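Local coordinates for protein transcriptional regulator (Aquifex aeolicus, PDB 2EH3) that probably binds DNA as a transcription factor of the TetR/AcrR family, with a magnesium-binding, all-helical C-terminal domain, at residues L8-E13 with V29-L34; S63-N68 with E74-M79; E78-V83 with I137-L142. All blocks are in the same frame, centred on the assembly; numbering follows the deposited sequence.

Interaction 1: L8-E13 with V29-L34; sequences LEVSKE and VKRANL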
ATOM      1  N   LEU A   8      15.531   9.719  18.905  1.00 11.42           N
ATOM      2  CA  LEU A   8      14.589   9.612  17.792  1.00 10.81           C
ATOM      3  C   LEU A   8      15.302   9.496  16.450  1.00 11.69           C
ATOM      4  O   LEU A   8      14.882   8.712  15.586  1.00 10.96           O
ATOM      5  CB  LEU A   8      13.642  10.821  17.796  1.00 11.15           C
ATOM      6  CG  LEU A   8      12.579  10.711  18.885  1.00 13.28           C
ATOM      7  CD1 LEU A   8      11.924  12.079  19.120  1.00 15.65           C
ATOM      8  CD2 LEU A   8      11.546   9.680  18.473  1.00 15.23           C
ATOM      9  N   GLU A   9      16.372  10.266  16.260  1.00 11.39           N
ATOM     10  CA  GLU A   9      17.096  10.236  14.991  1.00 12.80           C
ATOM     11  C   GLU A   9      17.786   8.908  14.751  1.00 13.10           C
ATOM     12  O   GLU A   9      17.696   8.349  13.646  1.00 12.55           O
ATOM     13  CB  GLU A   9      18.095  11.404  14.911  1.00 14.22           C
ATOM     14  CG  GLU A   9      17.404  12.774  14.818  1.00 19.82           C
ATOM     15  CD  GLU A   9      16.405  12.834  13.660  1.00 22.06           C
ATOM     16  OE1 GLU A   9      16.826  12.593  12.502  1.00 24.64           O
ATOM     17  OE2 GLU A   9      15.210  13.105  13.909  1.00 22.63           O
ATOM     18  N   VAL A  10      18.441   8.387  15.789  1.00 10.86           N
ATOM     19  CA  VAL A  10      19.126   7.109  15.683  1.00 12.70           C
ATOM     20  C   VAL A  10      18.116   5.987  15.427  1.00 12.78           C
ATOM     21  O   VAL A  10      18.378   5.088  14.625  1.00 11.37           O
ATOM     22  CB  VAL A  10      19.926   6.812  16.981  1.00 13.79           C
ATOM     23  CG1 VAL A  10      20.382   5.367  17.020  1.00 15.47           C
ATOM     24  CG2 VAL A  10      21.157   7.735  17.041  1.00 12.58           C
ATOM     25  N   SER A  11      16.968   6.045  16.106  1.00 11.62           N
ATOM     26  CA  SER A  11      15.943   4.990  15.980  1.00 10.32           C
ATOM     27  C   SER A  11      15.336   5.012  14.576  1.00 10.47           C
ATOM     28  O   SER A  11      15.078   3.961  13.981  1.00 11.06           O
ATOM     29  CB  SER A  11      14.843   5.156  17.050  1.00 11.65           C
ATOM     30  OG  SER A  11      15.378   5.116  18.370  1.00 12.86           O
ATOM     31  N   LYS A  12      15.107   6.198  14.041  1.00  9.90           N
ATOM     32  CA  LYS A  12      14.559   6.284  12.677  1.00 10.90           C
ATOM     33  C   LYS A  12      15.551   5.664  11.713  1.00 11.72           C
ATOM     34  O   LYS A  12      15.167   4.924  10.799  1.00 11.10           O
ATOM     35  CB  LYS A  12      14.281   7.746  12.281  1.00 12.65           C
ATOM     36  CG  LYS A  12      12.999   8.293  12.858  1.00 16.06           C
ATOM     37  CD  LYS A  12      12.654   9.680  12.302  1.00 18.07           C
ATOM     38  CE  LYS A  12      13.543  10.733  12.894  1.00 19.82           C
ATOM     39  NZ  LYS A  12      12.891  12.088  12.809  1.00 20.42           N
ATOM     40  N   GLU A  13      16.838   5.941  11.923  1.00 11.05           N
ATOM     41  CA  GLU A  13      17.856   5.376  11.052  1.00 12.57           C
ATOM     42  C   GLU A  13      17.910   3.852  11.132  1.00 11.02           C
ATOM     43  O   GLU A  13      17.879   3.185  10.084  1.00 11.11           O
ATOM     44  CB  GLU A  13      19.240   5.947  11.404  1.00 13.18           C
ATOM     45  CG  GLU A  13      19.472   7.343  10.834  1.00 23.22           C
ATOM     46  CD  GLU A  13      19.218   7.392   9.331  1.00 25.29           C
ATOM     47  OE1 GLU A  13      19.648   6.446   8.618  1.00 30.10           O
ATOM     48  OE2 GLU A  13      18.598   8.373   8.867  1.00 31.15           O
ATOM     49  N   VAL A  29      20.762   2.486  21.860  1.00 11.94           N
ATOM     50  CA  VAL A  29      21.563   3.269  22.803  1.00 12.47           C
ATOM     51  C   VAL A  29      23.057   3.151  22.523  1.00 13.08           C
ATOM     52  O   VAL A  29      23.803   4.117  22.738  1.00 12.73           O
ATOM     53  CB  VAL A  29      21.244   2.975  24.311  1.00 13.45           C
ATOM     54  CG1 VAL A  29      19.769   3.318  24.612  1.00 13.70           C
ATOM     55  CG2 VAL A  29      21.578   1.545  24.685  1.00 14.15           C
ATOM     56  N   LYS A  30      23.494   1.996  22.017  1.00 13.07           N
ATOM     57  CA  LYS A  30      24.901   1.820  21.653  1.00 14.35           C
ATOM     58  C   LYS A  30      25.251   2.813  20.540  1.00 13.94           C
ATOM     59  O   LYS A  30      26.249   3.522  20.618  1.00 14.43           O
ATOM     60  CB  LYS A  30      25.147   0.402  21.141  1.00 16.40           C
ATOM     61  CG  LYS A  30      26.625   0.053  20.904  1.00 21.76           C
ATOM     62  CD  LYS A  30      26.782  -1.359  20.305  1.00 25.00           C
ATOM     63  CE  LYS A  30      26.345  -1.403  18.821  1.00 27.39           C
ATOM     64  NZ  LYS A  30      25.484  -2.576  18.411  1.00 25.41           N
ATOM     65  N   ARG A  31      24.429   2.858  19.494  1.00 13.29           N
ATOM     66  CA  ARG A  31      24.685   3.755  18.375  1.00 14.36           C
ATOM     67  C   ARG A  31      24.640   5.224  18.804  1.00 14.57           C
ATOM     68  O   ARG A  31      25.398   6.060  18.297  1.00 16.18           O
ATOM     69  CB  ARG A  31      23.658   3.485  17.263  1.00 15.22           C
ATOM     70  CG  ARG A  31      23.713   4.454  16.092  1.00 17.45           C
ATOM     71  CD  ARG A  31      24.990   4.304  15.285  1.00 21.25           C
ATOM     72  NE  ARG A  31      25.076   3.032  14.561  1.00 23.43           N
ATOM     73  CZ  ARG A  31      24.479   2.775  13.398  1.00 23.63           C
ATOM     74  NH1 ARG A  31      23.738   3.704  12.807  1.00 24.66           N
ATOM     75  NH2 ARG A  31      24.631   1.588  12.814  1.00 24.24           N
ATOM     76  N   ALA A  32      23.763   5.537  19.750  1.00 14.04           N
ATOM     77  CA  ALA A  32      23.635   6.899  20.256  1.00 12.47           C
ATOM     78  C   ALA A  32      24.646   7.242  21.360  1.00 13.01           C
ATOM     79  O   ALA A  32      24.691   8.387  21.814  1.00 12.99           O
ATOM     80  CB  ALA A  32      22.230   7.111  20.798  1.00 12.22           C
ATOM     81  N   ASN A  33      25.434   6.257  21.795  1.00 13.72           N
ATOM     82  CA  ASN A  33      26.409   6.461  22.872  1.00 14.28           C
ATOM     83  C   ASN A  33      25.696   6.989  24.140  1.00 13.34           C
ATOM     84  O   ASN A  33      26.124   7.949  24.796  1.00 14.04           O
ATOM     85  CB  ASN A  33      27.531   7.427  22.446  1.00 15.07           C
ATOM     86  CG  ASN A  33      28.711   7.410  23.411  1.00 16.90           C
ATOM     87  OD1 ASN A  33      28.983   6.397  24.064  1.00 15.94           O
ATOM     88  ND2 ASN A  33      29.422   8.535  23.501  1.00 17.94           N
ATOM     89  N   LEU A  34      24.612   6.316  24.492  1.00 11.15           N
ATOM     90  CA  LEU A  34      23.815   6.663  25.665  1.00 12.20           C
ATOM     91  C   LEU A  34      23.596   5.448  26.528  1.00 10.80           C
ATOM     92  O   LEU A  34      23.751   4.300  26.085  1.00 11.40           O
ATOM     93  CB  LEU A  34      22.443   7.196  25.227  1.00 11.79           C
ATOM     94  CG  LEU A  34      22.431   8.535  24.517  1.00 13.30           C
ATOM     95  CD1 LEU A  34      21.029   8.755  23.950  1.00 14.99           C
ATOM     96  CD2 LEU A  34      22.765   9.659  25.507  1.00 14.06           C
TER

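Interaction 2: S63-N68 with E74-M79; sequences SLFEEN and EELLEM. With MG (magnesium ion), chain B; MG (magnesium ion), chain C.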
ATOM      1  N   SER A  63       0.410  20.293  10.727  1.00 15.53           N
ATOM      2  CA  SER A  63       0.901  21.662  10.511  1.00 16.83           C
ATOM      3  C   SER A  63       0.782  22.078   9.053  1.00 16.40           C
ATOM      4  O   SER A  63       0.392  23.211   8.750  1.00 15.03           O
ATOM      5  CB  SER A  63       2.371  21.782  10.932  1.00 18.29           C
ATOM      6  OG  SER A  63       2.467  21.685  12.333  1.00 22.52           O
ATOM      7  N   LEU A  64       1.135  21.167   8.149  1.00 16.13           N
ATOM      8  CA  LEU A  64       1.050  21.445   6.727  1.00 18.05           C
ATOM      9  C   LEU A  64      -0.373  21.878   6.349  1.00 17.27           C
ATOM     10  O   LEU A  64      -0.563  22.874   5.640  1.00 18.20           O
ATOM     11  CB  LEU A  64       1.453  20.196   5.928  1.00 20.79           C
ATOM     12  CG  LEU A  64       1.333  20.264   4.402  1.00 25.04           C
ATOM     13  CD1 LEU A  64       2.576  19.658   3.765  1.00 24.56           C
ATOM     14  CD2 LEU A  64       0.103  19.526   3.942  1.00 25.27           C
ATOM     15  N   PHE A  65      -1.369  21.128   6.809  1.00 15.80           N
ATOM     16  CA  PHE A  65      -2.742  21.470   6.491  1.00 15.52           C
ATOM     17  C   PHE A  65      -3.120  22.801   7.115  1.00 16.68           C
ATOM     18  O   PHE A  65      -3.737  23.627   6.456  1.00 18.34           O
ATOM     19  CB  PHE A  65      -3.712  20.397   7.001  1.00 17.23           C
ATOM     20  CG  PHE A  65      -3.829  19.216   6.097  1.00 16.89           C
ATOM     21  CD1 PHE A  65      -4.429  19.337   4.854  1.00 18.99           C
ATOM     22  CD2 PHE A  65      -3.326  17.972   6.485  1.00 18.27           C
ATOM     23  CE1 PHE A  65      -4.527  18.240   4.006  1.00 20.21           C
ATOM     24  CE2 PHE A  65      -3.427  16.875   5.637  1.00 20.90           C
ATOM     25  CZ  PHE A  65      -4.033  17.019   4.394  1.00 20.52           C
ATOM     26  N   GLU A  66      -2.742  23.014   8.370  1.00 14.55           N
ATOM     27  CA  GLU A  66      -3.129  24.259   9.049  1.00 16.54           C
ATOM     28  C   GLU A  66      -2.474  25.485   8.407  1.00 16.03           C
ATOM     29  O   GLU A  66      -3.123  26.524   8.213  1.00 17.83           O
ATOM     30  CB  GLU A  66      -2.745  24.207  10.543  1.00 17.60           C
ATOM     31  CG  GLU A  66      -3.501  23.166  11.387  1.00 23.64           C
ATOM     32  CD  GLU A  66      -2.988  23.088  12.834  1.00 26.80           C
ATOM     33  OE1 GLU A  66      -1.819  23.467  13.080  1.00 29.14           O
ATOM     34  OE2 GLU A  66      -3.740  22.632  13.728  1.00 29.64           O
ATOM     35  N   GLU A  67      -1.204  25.354   8.050  1.00 15.48           N
ATOM     36  CA  GLU A  67      -0.453  26.477   7.494  1.00 14.81           C
ATOM     37  C   GLU A  67      -0.664  26.783   6.025  1.00 14.57           C
ATOM     38  O   GLU A  67      -0.228  27.831   5.539  1.00 13.81           O
ATOM     39  CB  GLU A  67       1.043  26.258   7.731  1.00 16.97           C
ATOM     40  CG  GLU A  67       1.397  26.083   9.197  1.00 18.30           C
ATOM     41  CD  GLU A  67       2.812  25.543   9.428  1.00 21.34           C
ATOM     42  OE1 GLU A  67       3.489  25.132   8.464  1.00 21.38           O
ATOM     43  OE2 GLU A  67       3.241  25.504  10.600  1.00 24.15           O
ATOM     44  N   ASN A  68      -1.336  25.883   5.315  1.00 13.52           N
ATOM     45  CA  ASN A  68      -1.546  26.043   3.891  1.00 13.16           C
ATOM     46  C   ASN A  68      -2.989  25.885   3.458  1.00 13.26           C
ATOM     47  O   ASN A  68      -3.261  25.593   2.291  1.00 15.12           O
ATOM     48  CB  ASN A  68      -0.665  25.045   3.140  1.00 13.04           C
ATOM     49  CG  ASN A  68       0.800  25.221   3.474  1.00 15.02           C
ATOM     50  OD1 ASN A  68       1.368  24.499   4.299  1.00 18.44           O
ATOM     51  ND2 ASN A  68       1.409  26.213   2.855  1.00 17.77           N
ATOM     52  N   GLU A  74      -3.642  22.063  -5.753  1.00 10.69           N
ATOM     53  CA  GLU A  74      -2.402  21.648  -6.398  1.00 11.23           C
ATOM     54  C   GLU A  74      -1.184  22.063  -5.580  1.00  9.75           C
ATOM     55  O   GLU A  74      -0.220  21.293  -5.416  1.00 10.46           O
ATOM     56  CB  GLU A  74      -2.327  22.241  -7.811  1.00 12.65           C
ATOM     57  CG  GLU A  74      -3.507  21.770  -8.682  1.00 15.90           C
ATOM     58  CD  GLU A  74      -4.634  22.805  -8.828  1.00 19.05           C
ATOM     59  OE1 GLU A  74      -5.184  23.317  -7.819  1.00 18.80           O
ATOM     60  OE2 GLU A  74      -4.970  23.103  -9.984  1.00 22.78           O
ATOM     61  N   GLU A  75      -1.191  23.287  -5.081  1.00  9.41           N
ATOM     62  CA  GLU A  75      -0.052  23.741  -4.282  1.00  8.00           C
ATOM     63  C   GLU A  75      -0.012  23.082  -2.892  1.00  9.21           C
ATOM     64  O   GLU A  75       1.068  22.798  -2.352  1.00  8.52           O
ATOM     65  CB  GLU A  75      -0.073  25.259  -4.185  1.00  9.72           C
ATOM     66  CG  GLU A  75       0.342  25.925  -5.526  1.00 11.21           C
ATOM     67  CD  GLU A  75       1.794  25.661  -5.957  1.00 12.29           C
ATOM     68  OE1 GLU A  75       2.691  25.805  -5.117  1.00 10.21           O
ATOM     69  OE2 GLU A  75       2.023  25.336  -7.149  1.00 11.47           O
ATOM     70  N   LEU A  76      -1.172  22.861  -2.289  1.00  9.82           N
ATOM     71  CA  LEU A  76      -1.180  22.176  -0.986  1.00  8.83           C
ATOM     72  C   LEU A  76      -0.591  20.765  -1.211  1.00  8.34           C
ATOM     73  O   LEU A  76       0.237  20.282  -0.427  1.00  9.24           O
ATOM     74  CB  LEU A  76      -2.618  22.038  -0.457  1.00 11.14           C
ATOM     75  CG  LEU A  76      -2.707  21.148   0.793  1.00 11.14           C
ATOM     76  CD1 LEU A  76      -2.120  21.877   1.983  1.00 13.19           C
ATOM     77  CD2 LEU A  76      -4.188  20.760   1.035  1.00 15.86           C
ATOM     78  N   LEU A  77      -1.022  20.094  -2.276  1.00  8.05           N
ATOM     79  CA  LEU A  77      -0.522  18.752  -2.540  1.00  8.57           C
ATOM     80  C   LEU A  77       0.975  18.727  -2.880  1.00  8.92           C
ATOM     81  O   LEU A  77       1.663  17.786  -2.518  1.00  9.06           O
ATOM     82  CB  LEU A  77      -1.384  18.073  -3.624  1.00 10.52           C
ATOM     83  CG  LEU A  77      -2.802  17.834  -3.031  1.00 14.63           C
ATOM     84  CD1 LEU A  77      -3.869  17.738  -4.137  1.00 15.16           C
ATOM     85  CD2 LEU A  77      -2.781  16.594  -2.162  1.00 17.97           C
ATOM     86  N   GLU A  78       1.471  19.755  -3.578  1.00  8.51           N
ATOM     87  CA  GLU A  78       2.890  19.806  -3.843  1.00  8.66           C
ATOM     88  C   GLU A  78       3.660  19.850  -2.519  1.00  8.21           C
ATOM     89  O   GLU A  78       4.687  19.182  -2.363  1.00  7.80           O
ATOM     90  CB  GLU A  78       3.214  21.040  -4.668  1.00  6.18           C
ATOM     91  CG  GLU A  78       4.750  21.222  -4.882  1.00  8.66           C
ATOM     92  CD  GLU A  78       5.117  22.475  -5.614  1.00 10.27           C
ATOM     93  OE1 GLU A  78       4.243  23.168  -6.171  1.00  8.85           O
ATOM     94  OE2 GLU A  78       6.339  22.788  -5.609  1.00  7.57           O
HETATM   95  N   MSE A  79       3.159  20.619  -1.563  1.00  8.25           N
HETATM   96  CA  MSE A  79       3.816  20.724  -0.260  1.00  9.16           C
HETATM   97  C   MSE A  79       3.765  19.423   0.514  1.00  9.84           C
HETATM   98  O   MSE A  79       4.724  19.051   1.198  1.00 11.49           O
HETATM   99  CB  MSE A  79       3.136  21.820   0.552  1.00 14.64           C
HETATM  100  CG  MSE A  79       3.773  22.066   1.881  1.00 15.61           C
HETATM  101 SE   MSE A  79       5.454  23.033   1.738  1.00 28.65          SE
HETATM  102  CE  MSE A  79       4.940  24.336   0.504  1.00 16.64           C
TER
HETATM  103 MG    MG B1001       4.444  25.430  -6.728  1.00  5.16          MG
HETATM  104 MG    MG C1002       7.531  23.983  -3.999  1.00  4.14          MG
HETATM  105  O   HOH W   1       3.950  27.692  -7.323  1.00 11.88           O
HETATM  106  O   HOH W   2       4.334  24.847  -9.005  1.00 14.49           O
HETATM  107  O   HOH W   3       5.826  23.652  -2.406  1.00  9.20           O

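Interaction 3: E78-V83 with I137-L142; sequences EMFLEV and IILGFL. With MG (magnesium ion), chain C; MG (magnesium ion), chain B.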
ATOM      1  N   GLU A  78       1.471  19.755  -3.578  1.00  8.51           N
ATOM      2  CA  GLU A  78       2.890  19.806  -3.843  1.00  8.66           C
ATOM      3  C   GLU A  78       3.660  19.850  -2.519  1.00  8.21           C
ATOM      4  O   GLU A  78       4.687  19.182  -2.363  1.00  7.80           O
ATOM      5  CB  GLU A  78       3.214  21.040  -4.668  1.00  6.18           C
ATOM      6  CG  GLU A  78       4.750  21.222  -4.882  1.00  8.66           C
ATOM      7  CD  GLU A  78       5.117  22.475  -5.614  1.00 10.27           C
ATOM      8  OE1 GLU A  78       4.243  23.168  -6.171  1.00  8.85           O
ATOM      9  OE2 GLU A  78       6.339  22.788  -5.609  1.00  7.57           O
HETATM   10  N   MSE A  79       3.159  20.619  -1.563  1.00  8.25           N
HETATM   11  CA  MSE A  79       3.816  20.724  -0.260  1.00  9.16           C
HETATM   12  C   MSE A  79       3.765  19.423   0.514  1.00  9.84           C
HETATM   13  O   MSE A  79       4.724  19.051   1.198  1.00 11.49           O
HETATM   14  CB  MSE A  79       3.136  21.820   0.552  1.00 14.64           C
HETATM   15  CG  MSE A  79       3.773  22.066   1.881  1.00 15.61           C
HETATM   16 SE   MSE A  79       5.454  23.033   1.738  1.00 28.65          SE
HETATM   17  CE  MSE A  79       4.940  24.336   0.504  1.00 16.64           C
ATOM     18  N   PHE A  80       2.628  18.745   0.392  1.00  9.40           N
ATOM     19  CA  PHE A  80       2.386  17.456   1.049  1.00  9.78           C
ATOM     20  C   PHE A  80       3.430  16.469   0.520  1.00  8.93           C
ATOM     21  O   PHE A  80       4.073  15.768   1.289  1.00 10.25           O
ATOM     22  CB  PHE A  80       0.922  17.027   0.716  1.00 12.27           C
ATOM     23  CG  PHE A  80       0.355  15.878   1.556  1.00 15.04           C
ATOM     24  CD1 PHE A  80       1.094  15.249   2.556  1.00 17.21           C
ATOM     25  CD2 PHE A  80      -0.938  15.426   1.295  1.00 18.30           C
ATOM     26  CE1 PHE A  80       0.557  14.179   3.288  1.00 17.80           C
ATOM     27  CE2 PHE A  80      -1.488  14.351   2.026  1.00 19.75           C
ATOM     28  CZ  PHE A  80      -0.724  13.738   3.020  1.00 18.34           C
ATOM     29  N   LEU A  81       3.602  16.412  -0.799  1.00  8.57           N
ATOM     30  CA  LEU A  81       4.606  15.522  -1.370  1.00  9.72           C
ATOM     31  C   LEU A  81       6.013  15.909  -0.921  1.00 11.17           C
ATOM     32  O   LEU A  81       6.828  15.044  -0.622  1.00 10.63           O
ATOM     33  CB  LEU A  81       4.514  15.544  -2.903  1.00  9.90           C
ATOM     34  CG  LEU A  81       5.644  14.822  -3.660  1.00  9.74           C
ATOM     35  CD1 LEU A  81       5.683  13.339  -3.351  1.00 12.96           C
ATOM     36  CD2 LEU A  81       5.433  15.048  -5.168  1.00 12.60           C
ATOM     37  N   GLU A  82       6.307  17.205  -0.844  1.00  9.84           N
ATOM     38  CA  GLU A  82       7.637  17.595  -0.422  1.00 11.58           C
ATOM     39  C   GLU A  82       7.938  17.111   1.007  1.00 11.00           C
ATOM     40  O   GLU A  82       9.031  16.601   1.272  1.00 12.81           O
ATOM     41  CB  GLU A  82       7.781  19.111  -0.522  1.00 10.73           C
ATOM     42  CG  GLU A  82       7.893  19.590  -1.962  1.00 10.40           C
ATOM     43  CD  GLU A  82       7.644  21.068  -2.100  1.00  9.19           C
ATOM     44  OE1 GLU A  82       7.192  21.681  -1.108  1.00 10.25           O
ATOM     45  OE2 GLU A  82       7.858  21.645  -3.205  1.00  9.37           O
ATOM     46  N   VAL A  83       6.968  17.264   1.911  1.00 12.66           N
ATOM     47  CA  VAL A  83       7.156  16.815   3.292  1.00 12.51           C
ATOM     48  C   VAL A  83       7.298  15.302   3.333  1.00 12.15           C
ATOM     49  O   VAL A  83       8.202  14.800   3.994  1.00 12.55           O
ATOM     50  CB  VAL A  83       5.990  17.263   4.195  1.00 14.79           C
ATOM     51  CG1 VAL A  83       6.044  16.534   5.561  1.00 17.46           C
ATOM     52  CG2 VAL A  83       6.070  18.787   4.378  1.00 18.37           C
ATOM     53  N   ILE A 137      -9.385   9.589  -4.649  1.00 10.35           N
ATOM     54  CA  ILE A 137      -8.568   9.581  -5.859  1.00  9.45           C
ATOM     55  C   ILE A 137      -7.163  10.128  -5.605  1.00  8.87           C
ATOM     56  O   ILE A 137      -6.149   9.501  -5.945  1.00  9.91           O
ATOM     57  CB  ILE A 137      -9.182  10.460  -6.957  1.00  9.80           C
ATOM     58  CG1 ILE A 137     -10.524   9.868  -7.439  1.00 11.06           C
ATOM     59  CG2 ILE A 137      -8.190  10.571  -8.118  1.00 11.04           C
ATOM     60  CD1 ILE A 137     -11.348  10.835  -8.298  1.00 10.89           C
ATOM     61  N   ILE A 138      -7.108  11.311  -5.018  1.00 10.35           N
ATOM     62  CA  ILE A 138      -5.828  11.962  -4.812  1.00 10.74           C
ATOM     63  C   ILE A 138      -4.953  11.267  -3.793  1.00 11.36           C
ATOM     64  O   ILE A 138      -3.748  11.118  -4.021  1.00 11.86           O
ATOM     65  CB  ILE A 138      -6.059  13.438  -4.480  1.00 11.61           C
ATOM     66  CG1 ILE A 138      -6.700  14.099  -5.708  1.00 13.39           C
ATOM     67  CG2 ILE A 138      -4.730  14.129  -4.147  1.00 12.03           C
ATOM     68  CD1 ILE A 138      -7.181  15.526  -5.471  1.00 14.70           C
ATOM     69  N   LEU A 139      -5.515  10.811  -2.679  1.00  9.94           N
ATOM     70  CA  LEU A 139      -4.679  10.085  -1.728  1.00 10.69           C
ATOM     71  C   LEU A 139      -4.188   8.788  -2.362  1.00 10.40           C
ATOM     72  O   LEU A 139      -3.050   8.383  -2.145  1.00 10.01           O
ATOM     73  CB  LEU A 139      -5.440   9.761  -0.440  1.00 15.04           C
ATOM     74  CG  LEU A 139      -5.655  10.933   0.514  1.00 18.73           C
ATOM     75  CD1 LEU A 139      -6.327  10.420   1.796  1.00 21.20           C
ATOM     76  CD2 LEU A 139      -4.328  11.570   0.864  1.00 22.53           C
ATOM     77  N   GLY A 140      -5.047   8.141  -3.146  1.00  9.09           N
ATOM     78  CA  GLY A 140      -4.648   6.913  -3.815  1.00  8.99           C
ATOM     79  C   GLY A 140      -3.500   7.164  -4.780  1.00 10.31           C
ATOM     80  O   GLY A 140      -2.506   6.430  -4.799  1.00 10.98           O
ATOM     81  N   PHE A 141      -3.624   8.232  -5.550  1.00 10.44           N
ATOM     82  CA  PHE A 141      -2.600   8.603  -6.526  1.00  9.66           C
ATOM     83  C   PHE A 141      -1.284   8.949  -5.829  1.00 10.91           C
ATOM     84  O   PHE A 141      -0.218   8.494  -6.252  1.00 10.62           O
ATOM     85  CB  PHE A 141      -3.164   9.780  -7.348  1.00  8.37           C
ATOM     86  CG  PHE A 141      -2.190  10.423  -8.312  1.00  8.05           C
ATOM     87  CD1 PHE A 141      -1.370   9.660  -9.148  1.00  9.16           C
ATOM     88  CD2 PHE A 141      -2.154  11.819  -8.422  1.00  9.37           C
ATOM     89  CE1 PHE A 141      -0.525  10.293 -10.096  1.00  9.59           C
ATOM     90  CE2 PHE A 141      -1.330  12.438  -9.356  1.00  9.76           C
ATOM     91  CZ  PHE A 141      -0.518  11.669 -10.195  1.00  9.02           C
ATOM     92  N   LEU A 142      -1.353   9.727  -4.757  1.00 10.85           N
ATOM     93  CA  LEU A 142      -0.135  10.113  -4.039  1.00 12.81           C
ATOM     94  C   LEU A 142       0.522   8.858  -3.479  1.00 13.83           C
ATOM     95  O   LEU A 142       1.746   8.698  -3.570  1.00 12.43           O
ATOM     96  CB  LEU A 142      -0.491  11.095  -2.931  1.00 14.80           C
ATOM     97  CG  LEU A 142       0.617  11.679  -2.071  1.00 16.22           C
ATOM     98  CD1 LEU A 142       1.612  12.436  -2.944  1.00 16.52           C
ATOM     99  CD2 LEU A 142      -0.033  12.599  -1.041  1.00 17.88           C
TER
HETATM  100 MG    MG C1002       7.531  23.983  -3.999  1.00  4.14          MG
HETATM  101 MG    MG B1001       4.444  25.430  -6.728  1.00  5.16          MG
HETATM  102  O   HOH W   3       5.826  23.652  -2.406  1.00  9.20           O
HETATM  103  O   HOH W   1       3.950  27.692  -7.323  1.00 11.88           O
HETATM  104  O   HOH W   2       4.334  24.847  -9.005  1.00 14.49           O

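Interaction 1: L8-E13 with V29-L34
With chi1 at 167°, Val10 CG1 stands opposite the backbone N and CG2 lies beside that nitrogen, and the two methyls fork toward different residues of helix 25-32. Helix 3-18 thereby packs on the first helix of the predicted helix-turn-helix motif, in the three-helix DNA-binding domain of TetR-type regulators. Val10 CG1 rests on the aliphatic root of Arg31, 3.6 Å from Arg31 CG. That methylene is itself trans to its own nitrogen (chi1 174°), and the chain then bends twice beyond it, so hydrocarbon rather than guanidinium meets the valine. The other branch, Val10 CG2, lies 4.0 Å from Ala32 CB. Alanine suits this place because its single methyl lets the helices come close, with the Val10 and Ala32 CA atoms 6.4 Å apart. Replacing Val10 with a glycine would probably open a gap over Ala32 CB and leave the Arg31 methylenes without their apolar neighbour. Leu8 and Ser11 of the same helix turn instead to helix 46-67, so helix 3-18 packs against two partners on different sides. Lys12 NZ forms a salt bridge with Glu9 OE2 one turn back. After Ala32, Asn33 takes a positive phi (57°) and ends the helix in a Schellman motif, in which Leu34 N donates to Val29 O at 2.9 Å.

Interaction 2: S63-N68 with E74-M79
Leu64 and Met79, a selenomethionine, run past each other in opposite directions where helices 46-67 and 73-86 form an antiparallel helical hairpin (153° between the short axes, 10.4 Å apart). Their contact is tight: Leu64 CD1 comes within 3.3 Å of Met79 CG. Leu64 chi2, at 136°, lies away from the staggered values, consistent with some strain there. Leu76 enters obliquely to Leu64 and spreads its two methyls: Leu76 CD1 sits 3.8 Å from Leu64 CD2 and also touches the CB of Asn68, while Leu76 CD2 approaches Phe65 CE1 at 3.9 Å, the two side chains crossing nearly at a right angle. A branched leucine suits this central place because each methyl can meet a different neighbour. Phe122 and Phe119 of helix 105-126 cover Leu76 and Phe65.

The metal-binding glutamates lie on another side of helix 73-86. Glu75 and Glu78, one turn apart, turn their carboxylates to a pair of magnesium ions, a site for which acidic side chains are natural ligands. Glu75 bends at chi2 and holds one ion with both oxygens. Glu78 stays extended and bridges, its OE1 2.3 Å from the ion that Glu75 chelates and its OE2 2.3 Å from the other.

Interaction 3: E78-V83 with I137-L142
Within the C-terminal domain of this TetR-type regulator, helix 73-86 packs on helix 131-152 with a 34° angle between the short segments. The axes of these segments come within 12.2 Å, a spacing filled by large apolar side chains. Leu142 has the largest share of the contact. Leu142 CD2 lies over one face of the Phe80 ring in a CH-pi contact, 4.0 Å from the ring centroid and displaced toward the CD2-CE2 rim. The other methyl, Leu142 CD1, meets Leu81 CD1 at 4.2 Å. Phe80 has CG trans to the backbone N (chi1 -166°), which sends the ring across toward helix 131-152, where Phe80 CE2 also touches Leu139 CD2 at 4.1 Å. A flat aromatic ring suits the place, since it takes a Leu142 methyl on its face while CE2 still reaches Leu139.

On another side of helix 73-86, Glu82 OE2 binds, at 2.5 Å, the magnesium ion that Glu78 OE2 also holds, while Glu82 OE1 accepts a hydrogen bond from a water on that ion. Lys161 of helix 157-171 also bonds Glu82 OE2 and probably adds to the magnesium in offsetting the carboxylate charge. Leu139 touches Gln144 of the second subunit, so the contact links the metal-bearing helix to the dimer-forming helices characteristic of the TetR C-terminal fold.

In the fold
From the N terminus, interaction 1 comes first, closing a short loop of 15 residues that ties helix 3-18 to helix 25-32 within the DNA-binding domain. Helix 46-67 then leads away to the C-terminal domain, and interaction 2 closes the short connection between it and helix 73-86. Interaction 3 starts on the segment where interaction 2 ends and spans 53 residues, including helices 88-99 and 105-126, to reach helix 131-152. Interaction 1 closes before the others open, and none encloses another. Interactions 2 and 3 share Glu78 and Met79, have centres 10 Å apart and pack directly, Leu77 on Ile138, whereas the centre of interaction 1 lies 31 Å and 30 Å from theirs, across the chain's centre.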